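Side-chain contacts in CRISPR-associated endoribonuclease Cas6 1 (PDB 5YI6), which probably cleaves CRISPR repeat transcripts into crRNA, as an RNA-binding endoribonuclease of the Cas6 family in antiviral defence: residues A[29-34]-A[55-60]; A[84-89]-A[171-176]; A[220-225]-A[236-241]. All coordinates share one frame; numbering follows the deposited sequence.

How the contacts relate
The three contacts follow one another along the chain, each closing before the next opens. Contact 1 lies within the N-terminal part, seating helix 23-35 against strand 56-57 at the margin of an antiparallel sheet. Contact 2, its centre about 18 Å away, begins on the neighbouring strand 78-85 and joins the two parts by reaching helix 158-174. Contact 3, about 14 Å from contact 2 and 16 Å from contact 1 between centres, lies within the C-terminal part, between helix 215-224 and strand 237-240 of the second sheet. Probable hydrogen bonds tie contact 2 to contact 1 (Thr56 N to Ser84 O, 3.0 Å) and to contact 3 (Ser84 OG to Glu223 O, 2.8 Å).

Contact 1: A[29-34]-A[55-60]; sequences SAIYNK and FTFSLL. With PO4 (phosphate ion), chain I.
Ile31 of helix 23-35 meets Phe57 and Phe55 by apolar contact, and these two pairs account for the whole junction with 55-60. The main one is a CH-pi contact: Ile31 CG1 stands 4.2 Å from the centroid of the Phe57 ring, only 16° off its normal, and so over the face. Beside it, Ile31 CG2 reaches Phe57 CE2 at 3.8 Å. The same methyl comes near the plane of the Phe55 ring, at its edge, with CE1 at 4.5 Å, a looser touch. CG2 lies anti to the backbone N and CG1 beside that N (chi1 -68°), which sets CG1 over the Phe57 face and CG2 past the rim, by CE2.

The polar interactions are separate from this apolar patch. Lys34 NZ donates to phosphate O4 at 3.0 Å and forms a salt bridge with Asp101; the anion probably came from the crystallisation liquor. Tyr32, the proton acceptor by similarity, lies on the same helix, its ring stacked with His36.

This is helix-on-sheet packing, an aliphatic side chain set against phenylalanine rings at outermost strand 56-57, while Ile31 also touches Leu81 of the adjacent strand 78-85 and Phe94 of helix 88-101.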
loop_
_atom_site.group_PDB
_atom_site.type_symbol
_atom_site.label_atom_id
_atom_site.label_comp_id
_atom_site.label_asym_id
_atom_site.label_seq_id
_atom_site.Cartn_x
_atom_site.Cartn_y
_atom_site.Cartn_z
ATOM N N SER A 29 4.484 -3.001 -10.525
ATOM C CA SER A 29 5.025 -2.593 -11.823
ATOM C C SER A 29 3.982 -1.828 -12.649
ATOM O O SER A 29 4.295 -0.817 -13.286
ATOM C CB SER A 29 5.511 -3.838 -12.587
ATOM O OG SER A 29 5.925 -3.497 -13.890
ATOM N N ALA A 30 2.737 -2.302 -12.662
ATOM C CA ALA A 30 1.704 -1.624 -13.455
ATOM C C ALA A 30 1.448 -0.211 -12.942
ATOM O O ALA A 30 1.297 0.734 -13.729
ATOM C CB ALA A 30 0.404 -2.437 -13.426
ATOM N N ILE A 31 1.403 -0.051 -11.620
ATOM C CA ILE A 31 1.147 1.279 -11.054
ATOM C C ILE A 31 2.312 2.209 -11.375
ATOM O O ILE A 31 2.117 3.366 -11.790
ATOM C CB ILE A 31 0.892 1.178 -9.539
ATOM C CG1 ILE A 31 -0.453 0.459 -9.251
ATOM C CG2 ILE A 31 0.975 2.574 -8.880
ATOM C CD1 ILE A 31 -1.667 1.159 -9.861
ATOM N N TYR A 32 3.544 1.719 -11.155
ATOM C CA TYR A 32 4.718 2.514 -11.523
ATOM C C TYR A 32 4.641 2.955 -12.988
ATOM O O TYR A 32 4.875 4.128 -13.319
ATOM C CB TYR A 32 5.982 1.698 -11.260
ATOM C CG TYR A 32 7.249 2.458 -11.629
ATOM C CD1 TYR A 32 7.947 3.186 -10.667
ATOM C CD2 TYR A 32 7.707 2.482 -12.941
ATOM C CE1 TYR A 32 9.114 3.918 -11.009
ATOM C CE2 TYR A 32 8.852 3.218 -13.290
ATOM C CZ TYR A 32 9.548 3.914 -12.314
ATOM O OH TYR A 32 10.669 4.640 -12.672
ATOM N N ASN A 33 4.309 2.017 -13.889
ATOM C CA ASN A 33 4.290 2.329 -15.306
ATOM C C ASN A 33 3.220 3.344 -15.652
ATOM O O ASN A 33 3.456 4.172 -16.538
ATOM C CB ASN A 33 4.126 1.040 -16.152
ATOM C CG ASN A 33 5.364 0.128 -16.052
ATOM O OD1 ASN A 33 6.419 0.557 -15.583
ATOM N ND2 ASN A 33 5.216 -1.140 -16.445
ATOM N N LYS A 34 2.063 3.330 -14.962
ATOM C CA LYS A 34 1.059 4.374 -15.203
ATOM C C LYS A 34 1.597 5.736 -14.781
ATOM O O LYS A 34 1.492 6.718 -15.518
ATOM C CB LYS A 34 -0.245 4.096 -14.434
ATOM C CG LYS A 34 -0.990 2.801 -14.845
ATOM C CD LYS A 34 -1.376 2.866 -16.319
ATOM C CE LYS A 34 -2.359 1.706 -16.650
ATOM N NZ LYS A 34 -2.682 1.654 -18.107
ATOM N N PHE A 55 2.895 7.742 -0.771
ATOM C CA PHE A 55 1.578 7.173 -1.045
ATOM C C PHE A 55 1.708 5.667 -0.912
ATOM O O PHE A 55 2.820 5.123 -0.876
ATOM C CB PHE A 55 1.028 7.557 -2.430
ATOM C CG PHE A 55 1.733 6.910 -3.608
ATOM C CD1 PHE A 55 1.203 5.753 -4.222
ATOM C CD2 PHE A 55 2.920 7.435 -4.095
ATOM C CE1 PHE A 55 1.865 5.145 -5.313
ATOM C CE2 PHE A 55 3.590 6.847 -5.188
ATOM C CZ PHE A 55 3.056 5.689 -5.801
ATOM N N THR A 56 0.568 4.990 -0.825
ATOM C CA THR A 56 0.590 3.527 -0.761
ATOM C C THR A 56 -0.603 2.969 -1.534
ATOM O O THR A 56 -1.489 3.708 -1.949
ATOM C CB THR A 56 0.588 3.009 0.696
ATOM O OG1 THR A 56 0.745 1.573 0.694
ATOM C CG2 THR A 56 -0.743 3.417 1.459
ATOM N N PHE A 57 -0.606 1.643 -1.759
ATOM C CA PHE A 57 -1.778 1.022 -2.319
ATOM C C PHE A 57 -1.839 -0.416 -1.817
ATOM O O PHE A 57 -0.849 -0.975 -1.309
ATOM C CB PHE A 57 -1.821 1.110 -3.863
ATOM C CG PHE A 57 -0.549 0.656 -4.562
ATOM C CD1 PHE A 57 -0.423 -0.665 -5.030
ATOM C CD2 PHE A 57 0.487 1.576 -4.815
ATOM C CE1 PHE A 57 0.748 -1.072 -5.704
ATOM C CE2 PHE A 57 1.669 1.177 -5.464
ATOM C CZ PHE A 57 1.789 -0.147 -5.930
ATOM N N SER A 58 -3.020 -0.994 -1.949
ATOM C CA SER A 58 -3.302 -2.311 -1.387
ATOM C C SER A 58 -2.973 -3.403 -2.412
ATOM O O SER A 58 -2.635 -3.135 -3.563
ATOM C CB SER A 58 -4.794 -2.393 -0.997
ATOM O OG SER A 58 -5.601 -2.446 -2.172
ATOM N N LEU A 59 -3.085 -4.665 -1.969
ATOM C CA LEU A 59 -3.257 -5.762 -2.904
ATOM C C LEU A 59 -4.620 -5.623 -3.587
ATOM O O LEU A 59 -5.516 -4.945 -3.077
ATOM C CB LEU A 59 -3.207 -7.099 -2.179
ATOM C CG LEU A 59 -2.040 -7.339 -1.216
ATOM C CD1 LEU A 59 -2.220 -8.687 -0.496
ATOM C CD2 LEU A 59 -0.813 -7.315 -2.005
ATOM N N LEU A 60 -4.796 -6.347 -4.697
ATOM C CA LEU A 60 -6.125 -6.430 -5.316
ATOM C C LEU A 60 -7.050 -7.192 -4.386
ATOM O O LEU A 60 -6.710 -8.277 -3.908
ATOM C CB LEU A 60 -6.041 -7.119 -6.686
ATOM C CG LEU A 60 -5.300 -6.310 -7.771
ATOM C CD1 LEU A 60 -4.986 -7.159 -9.033
ATOM C CD2 LEU A 60 -6.093 -5.024 -8.180
HETATM P P PO4 I . 0.837 2.258 -20.000
HETATM O O1 PO4 I . 1.462 2.081 -18.628
HETATM O O2 PO4 I . 1.839 1.835 -21.054
HETATM O O3 PO4 I . 0.474 3.713 -20.255
HETATM O O4 PO4 I . -0.400 1.383 -20.100
#

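Contact 2: A[84-89]-A[171-176]; sequences SSPNNE and EAFYNE
Phe173 lies with one face against Pro86, whose CG stands 3.8 Å from the ring centroid and 9° off its normal. This is a CH-pi contact almost centred on the ring, and Pro86 CB adds an apolar touch at 3.7 Å to Phe173 CE2. Asn87 approaches differently: its CB comes to the edge of the same ring, near its plane, 3.8 Å from CZ. With CG anti to the backbone N (chi1 178°), Phe173 extends from the last turn of its helix towards the proline. Its edge at CD2 stands 3.5 Å above the centre of the Tyr174 ring.

Tyr174 reaches the loop through its hydroxyl. A water donates to Pro86 O at 2.8 Å and is also hydrogen-bonded to Tyr174 OH at 2.6 Å, lying in the plane of the phenol ring.

The loop is shaped by its own bonds. Asn87 N donates to Ser85 OG at 2.9 Å (N-H...O 162°), and Asn87 OD1 accepts from Phe90 N. Phe173 also meets Phe54 edge-to-face, and the side chain of Phe173 is about 9 Å from that of Lys53, the transition-state stabiliser by similarity. The strand-to-helix connection combines an ST turn at Ser85 with an asparagine N-cap at Asn87.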
loop_
_atom_site.group_PDB
_atom_site.type_symbol
_atom_site.label_atom_id
_atom_site.label_comp_id
_atom_site.label_asym_id
_atom_site.label_seq_id
_atom_site.Cartn_x
_atom_site.Cartn_y
_atom_site.Cartn_z
ATOM N N SER A 84 -3.893 5.542 -1.524
ATOM C CA SER A 84 -4.054 6.677 -0.607
ATOM C C SER A 84 -2.753 7.461 -0.498
ATOM O O SER A 84 -1.655 6.927 -0.696
ATOM C CB SER A 84 -4.494 6.242 0.792
ATOM O OG SER A 84 -3.501 5.417 1.402
ATOM N N SER A 85 -2.898 8.730 -0.108
ATOM C CA SER A 85 -1.722 9.567 0.112
ATOM C C SER A 85 -2.092 10.689 1.076
ATOM O O SER A 85 -3.235 11.173 1.048
ATOM C CB SER A 85 -1.217 10.163 -1.213
ATOM O OG SER A 85 -0.105 11.036 -0.985
ATOM N N PRO A 86 -1.142 11.170 1.895
ATOM C CA PRO A 86 -1.394 12.440 2.595
ATOM C C PRO A 86 -1.433 13.621 1.631
ATOM O O PRO A 86 -1.803 14.719 2.047
ATOM C CB PRO A 86 -0.227 12.537 3.604
ATOM C CG PRO A 86 0.907 11.692 2.983
ATOM C CD PRO A 86 0.147 10.548 2.286
ATOM N N ASN A 87 -1.085 13.425 0.349
ATOM C CA ASN A 87 -1.133 14.477 -0.671
ATOM C C ASN A 87 -2.365 14.271 -1.552
ATOM O O ASN A 87 -2.373 13.405 -2.441
ATOM C CB ASN A 87 0.140 14.462 -1.521
ATOM C CG ASN A 87 0.195 15.643 -2.483
ATOM O OD1 ASN A 87 -0.816 16.018 -3.078
ATOM N ND2 ASN A 87 1.363 16.242 -2.616
ATOM N N ASN A 88 -3.416 15.070 -1.327
ATOM C CA ASN A 88 -4.650 14.804 -2.068
ATOM C C ASN A 88 -4.533 15.198 -3.531
ATOM O O ASN A 88 -5.254 14.640 -4.378
ATOM C CB ASN A 88 -5.861 15.476 -1.419
ATOM C CG ASN A 88 -5.789 16.969 -1.480
ATOM O OD1 ASN A 88 -4.722 17.553 -1.307
ATOM N ND2 ASN A 88 -6.930 17.604 -1.720
ATOM N N GLU A 89 -3.662 16.157 -3.857
ATOM C CA GLU A 89 -3.483 16.505 -5.264
ATOM C C GLU A 89 -2.880 15.352 -6.062
ATOM O O GLU A 89 -3.254 15.136 -7.217
ATOM C CB GLU A 89 -2.605 17.768 -5.393
ATOM C CG GLU A 89 -2.336 18.166 -6.846
ATOM C CD GLU A 89 -1.534 19.471 -6.970
ATOM O OE1 GLU A 89 -1.232 20.096 -5.922
ATOM O OE2 GLU A 89 -1.187 19.846 -8.113
ATOM N N GLU A 171 8.125 13.814 9.081
ATOM C CA GLU A 171 8.958 15.005 8.921
ATOM C C GLU A 171 9.381 15.188 7.470
ATOM O O GLU A 171 9.482 16.325 6.993
ATOM C CB GLU A 171 10.198 14.945 9.834
ATOM C CG GLU A 171 9.799 14.893 11.287
ATOM C CD GLU A 171 10.956 15.110 12.251
ATOM O OE1 GLU A 171 12.141 15.026 11.834
ATOM O OE2 GLU A 171 10.648 15.348 13.435
ATOM N N ALA A 172 9.647 14.088 6.756
ATOM C CA ALA A 172 10.073 14.209 5.359
ATOM C C ALA A 172 8.943 14.722 4.487
ATOM O O ALA A 172 9.181 15.491 3.545
ATOM C CB ALA A 172 10.582 12.869 4.815
ATOM N N PHE A 173 7.700 14.326 4.782
ATOM C CA PHE A 173 6.579 14.778 3.947
ATOM C C PHE A 173 6.155 16.198 4.286
ATOM O O PHE A 173 5.935 17.013 3.380
ATOM C CB PHE A 173 5.357 13.872 4.096
ATOM C CG PHE A 173 4.188 14.343 3.291
ATOM C CD1 PHE A 173 4.200 14.186 1.909
ATOM C CD2 PHE A 173 3.098 14.957 3.890
ATOM C CE1 PHE A 173 3.116 14.633 1.121
ATOM C CE2 PHE A 173 2.004 15.410 3.118
ATOM C CZ PHE A 173 2.015 15.230 1.723
ATOM N N TYR A 174 6.004 16.503 5.588
ATOM C CA TYR A 174 5.462 17.793 5.990
ATOM C C TYR A 174 6.528 18.871 6.144
ATOM O O TYR A 174 6.165 20.054 6.173
ATOM C CB TYR A 174 4.693 17.679 7.329
ATOM C CG TYR A 174 3.346 17.019 7.131
ATOM C CD1 TYR A 174 2.358 17.655 6.383
ATOM C CD2 TYR A 174 3.082 15.751 7.650
ATOM C CE1 TYR A 174 1.117 17.056 6.166
ATOM C CE2 TYR A 174 1.826 15.143 7.444
ATOM C CZ TYR A 174 0.876 15.796 6.690
ATOM O OH TYR A 174 -0.375 15.234 6.452
ATOM N N ASN A 175 7.804 18.492 6.197
ATOM C CA ASN A 175 8.874 19.447 6.494
ATOM C C ASN A 175 8.542 20.240 7.758
ATOM O O ASN A 175 8.616 21.468 7.794
ATOM C CB ASN A 175 9.134 20.358 5.301
ATOM C CG ASN A 175 9.838 19.624 4.167
ATOM O OD1 ASN A 175 10.874 19.001 4.371
ATOM N ND2 ASN A 175 9.245 19.653 2.997
ATOM N N GLU A 176 8.125 19.514 8.791
ATOM C CA GLU A 176 7.843 20.063 10.111
ATOM C C GLU A 176 8.219 19.002 11.115
ATOM O O GLU A 176 8.262 17.804 10.793
ATOM C CB GLU A 176 6.364 20.453 10.314
ATOM C CG GLU A 176 5.782 21.420 9.315
ATOM C CD GLU A 176 6.350 22.841 9.452
ATOM O OE1 GLU A 176 7.111 23.119 10.422
ATOM O OE2 GLU A 176 6.040 23.678 8.577
HETATM O O HOH W 1 -2.131 15.830 4.589
#

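Contact 3: A[220-225]-A[236-241]; sequences FGYECG and MVVNVE
Helix 220-224 and strand 237-240 run at 125° between their N-to-C directions, with axes 8.2 Å apart at closest approach and the nearest pair of CA atoms, Tyr222 CA and Val237 CA, 6.2 Å apart. Tyr222 spans the gap. Its CG is anti to the backbone N (chi1 -163°), and the ring reaches slantwise across to the strand, bringing its hydroxyl to Asn239. There Asn239 N donates to Tyr222 OH at 3.0 Å, with an N-H...O angle of 149°, and this N lies near the plane of the phenol ring, at its edge.

Nearer the helix, Val237 CG2 packs on Tyr222 CD1 at 3.7 Å, while the backbone O of Val237 stands over one face of the ring. At the far end of the ring, the hydroxyl also touches Val238, whose CG2 is 3.7 Å from Tyr222 OH. The backbones are bridged as well: one water donates to Tyr222 O at 2.7 Å and accepts from Val237 N at 2.9 Å. Arg6 NH2 is hydrogen-bonded to both Tyr222 O and Val237 O, giving the pair a second polar link.

A tyrosine and a bridging water thus tie a helix to an edge strand, away from the annotated sites. Strand 237-240 is the outermost strand of its antiparallel sheet and pairs with strand 127-130, whose Leu128 also touches Tyr222. On the helix, Phe220 packs against helix 158-174 through Leu166 and Lys169.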
loop_
_atom_site.group_PDB
_atom_site.type_symbol
_atom_site.label_atom_id
_atom_site.label_comp_id
_atom_site.label_asym_id
_atom_site.label_seq_id
_atom_site.Cartn_x
_atom_site.Cartn_y
_atom_site.Cartn_z
ATOM N N PHE A 220 -1.589 9.989 9.585
ATOM C CA PHE A 220 -0.539 9.987 8.571
ATOM C C PHE A 220 -0.127 8.566 8.190
ATOM O O PHE A 220 0.037 8.268 7.009
ATOM C CB PHE A 220 0.676 10.783 9.066
ATOM C CG PHE A 220 1.821 10.786 8.112
ATOM C CD1 PHE A 220 1.792 11.589 6.977
ATOM C CD2 PHE A 220 2.967 9.991 8.379
ATOM C CE1 PHE A 220 2.888 11.599 6.066
ATOM C CE2 PHE A 220 4.071 9.982 7.476
ATOM C CZ PHE A 220 4.032 10.808 6.335
ATOM N N GLY A 221 0.050 7.671 9.165
ATOM C CA GLY A 221 0.327 6.276 8.798
ATOM C C GLY A 221 -0.827 5.640 8.022
ATOM O O GLY A 221 -0.620 4.846 7.100
ATOM N N TYR A 222 -2.051 6.012 8.366
ATOM C CA TYR A 222 -3.223 5.478 7.681
ATOM C C TYR A 222 -3.223 5.857 6.203
ATOM O O TYR A 222 -3.589 5.047 5.349
ATOM C CB TYR A 222 -4.483 5.987 8.380
ATOM C CG TYR A 222 -5.714 5.190 8.008
ATOM C CD1 TYR A 222 -5.977 3.973 8.637
ATOM C CD2 TYR A 222 -6.591 5.656 7.043
ATOM C CE1 TYR A 222 -7.141 3.214 8.290
ATOM C CE2 TYR A 222 -7.760 4.934 6.690
ATOM C CZ TYR A 222 -7.997 3.698 7.317
ATOM O OH TYR A 222 -9.123 2.966 7.004
ATOM N N GLU A 223 -2.832 7.088 5.870
ATOM C CA GLU A 223 -2.896 7.457 4.448
ATOM C C GLU A 223 -1.562 7.313 3.704
ATOM O O GLU A 223 -1.558 7.144 2.487
ATOM C CB GLU A 223 -3.516 8.841 4.284
ATOM C CG GLU A 223 -5.011 8.885 4.838
ATOM C CD GLU A 223 -6.077 7.861 4.209
ATOM O OE1 GLU A 223 -5.755 6.757 3.712
ATOM O OE2 GLU A 223 -7.296 8.167 4.242
ATOM N N CYS A 224 -0.439 7.341 4.391
ATOM C CA CYS A 224 0.859 7.170 3.736
ATOM C C CYS A 224 1.299 5.711 3.693
ATOM O O CYS A 224 2.071 5.323 2.804
ATOM C CB CYS A 224 1.935 7.973 4.482
ATOM S SG CYS A 224 3.549 8.064 3.577
ATOM N N GLY A 225 0.822 4.911 4.626
ATOM C CA GLY A 225 1.267 3.547 4.824
ATOM C C GLY A 225 2.214 3.462 6.015
ATOM O O GLY A 225 2.853 4.444 6.406
ATOM N N MET A 236 -0.159 -0.649 3.509
ATOM C CA MET A 236 -1.466 0.005 3.589
ATOM C C MET A 236 -2.373 -0.732 4.580
ATOM O O MET A 236 -2.433 -1.962 4.591
ATOM C CB MET A 236 -2.147 0.045 2.198
ATOM C CG MET A 236 -3.376 0.954 2.218
ATOM S SD MET A 236 -3.990 1.179 0.537
ATOM C CE MET A 236 -5.084 2.582 0.789
ATOM N N VAL A 237 -3.067 0.027 5.436
ATOM C CA VAL A 237 -3.942 -0.569 6.433
ATOM C C VAL A 237 -5.366 -0.048 6.236
ATOM O O VAL A 237 -5.611 0.932 5.540
ATOM C CB VAL A 237 -3.473 -0.302 7.882
ATOM C CG1 VAL A 237 -2.084 -0.896 8.117
ATOM C CG2 VAL A 237 -3.524 1.224 8.221
ATOM N N VAL A 238 -6.304 -0.704 6.914
ATOM C CA VAL A 238 -7.697 -0.269 6.886
ATOM C C VAL A 238 -8.230 -0.424 8.299
ATOM O O VAL A 238 -7.758 -1.265 9.077
ATOM C CB VAL A 238 -8.550 -1.082 5.866
ATOM C CG1 VAL A 238 -8.720 -2.531 6.313
ATOM C CG2 VAL A 238 -9.921 -0.436 5.668
ATOM N N ASN A 239 -9.190 0.429 8.650
ATOM C CA ASN A 239 -9.780 0.306 9.974
ATOM C C ASN A 239 -10.696 -0.922 10.007
ATOM O O ASN A 239 -11.289 -1.315 8.997
ATOM C CB ASN A 239 -10.534 1.569 10.356
ATOM C CG ASN A 239 -11.774 1.755 9.556
ATOM O OD1 ASN A 239 -11.774 1.561 8.332
ATOM N ND2 ASN A 239 -12.853 2.161 10.226
ATOM N N VAL A 240 -10.740 -1.574 11.162
ATOM C CA VAL A 240 -11.601 -2.732 11.380
ATOM C C VAL A 240 -12.737 -2.279 12.287
ATOM O O VAL A 240 -12.495 -1.814 13.410
ATOM C CB VAL A 240 -10.835 -3.898 12.011
ATOM C CG1 VAL A 240 -11.792 -5.051 12.288
ATOM C CG2 VAL A 240 -9.679 -4.347 11.111
ATOM N N GLU A 241 -13.970 -2.453 11.827
ATOM C CA GLU A 241 -15.118 -1.915 12.549
ATOM C C GLU A 241 -15.351 -2.675 13.853
ATOM O O GLU A 241 -15.154 -3.892 13.932
ATOM C CB GLU A 241 -16.368 -1.981 11.672
ATOM C CG GLU A 241 -16.849 -3.400 11.372
ATOM C CD GLU A 241 -16.052 -4.109 10.284
ATOM O OE1 GLU A 241 -14.970 -3.614 9.890
ATOM O OE2 GLU A 241 -16.515 -5.181 9.831
HETATM O O HOH W 2 -2.125 2.807 5.357
#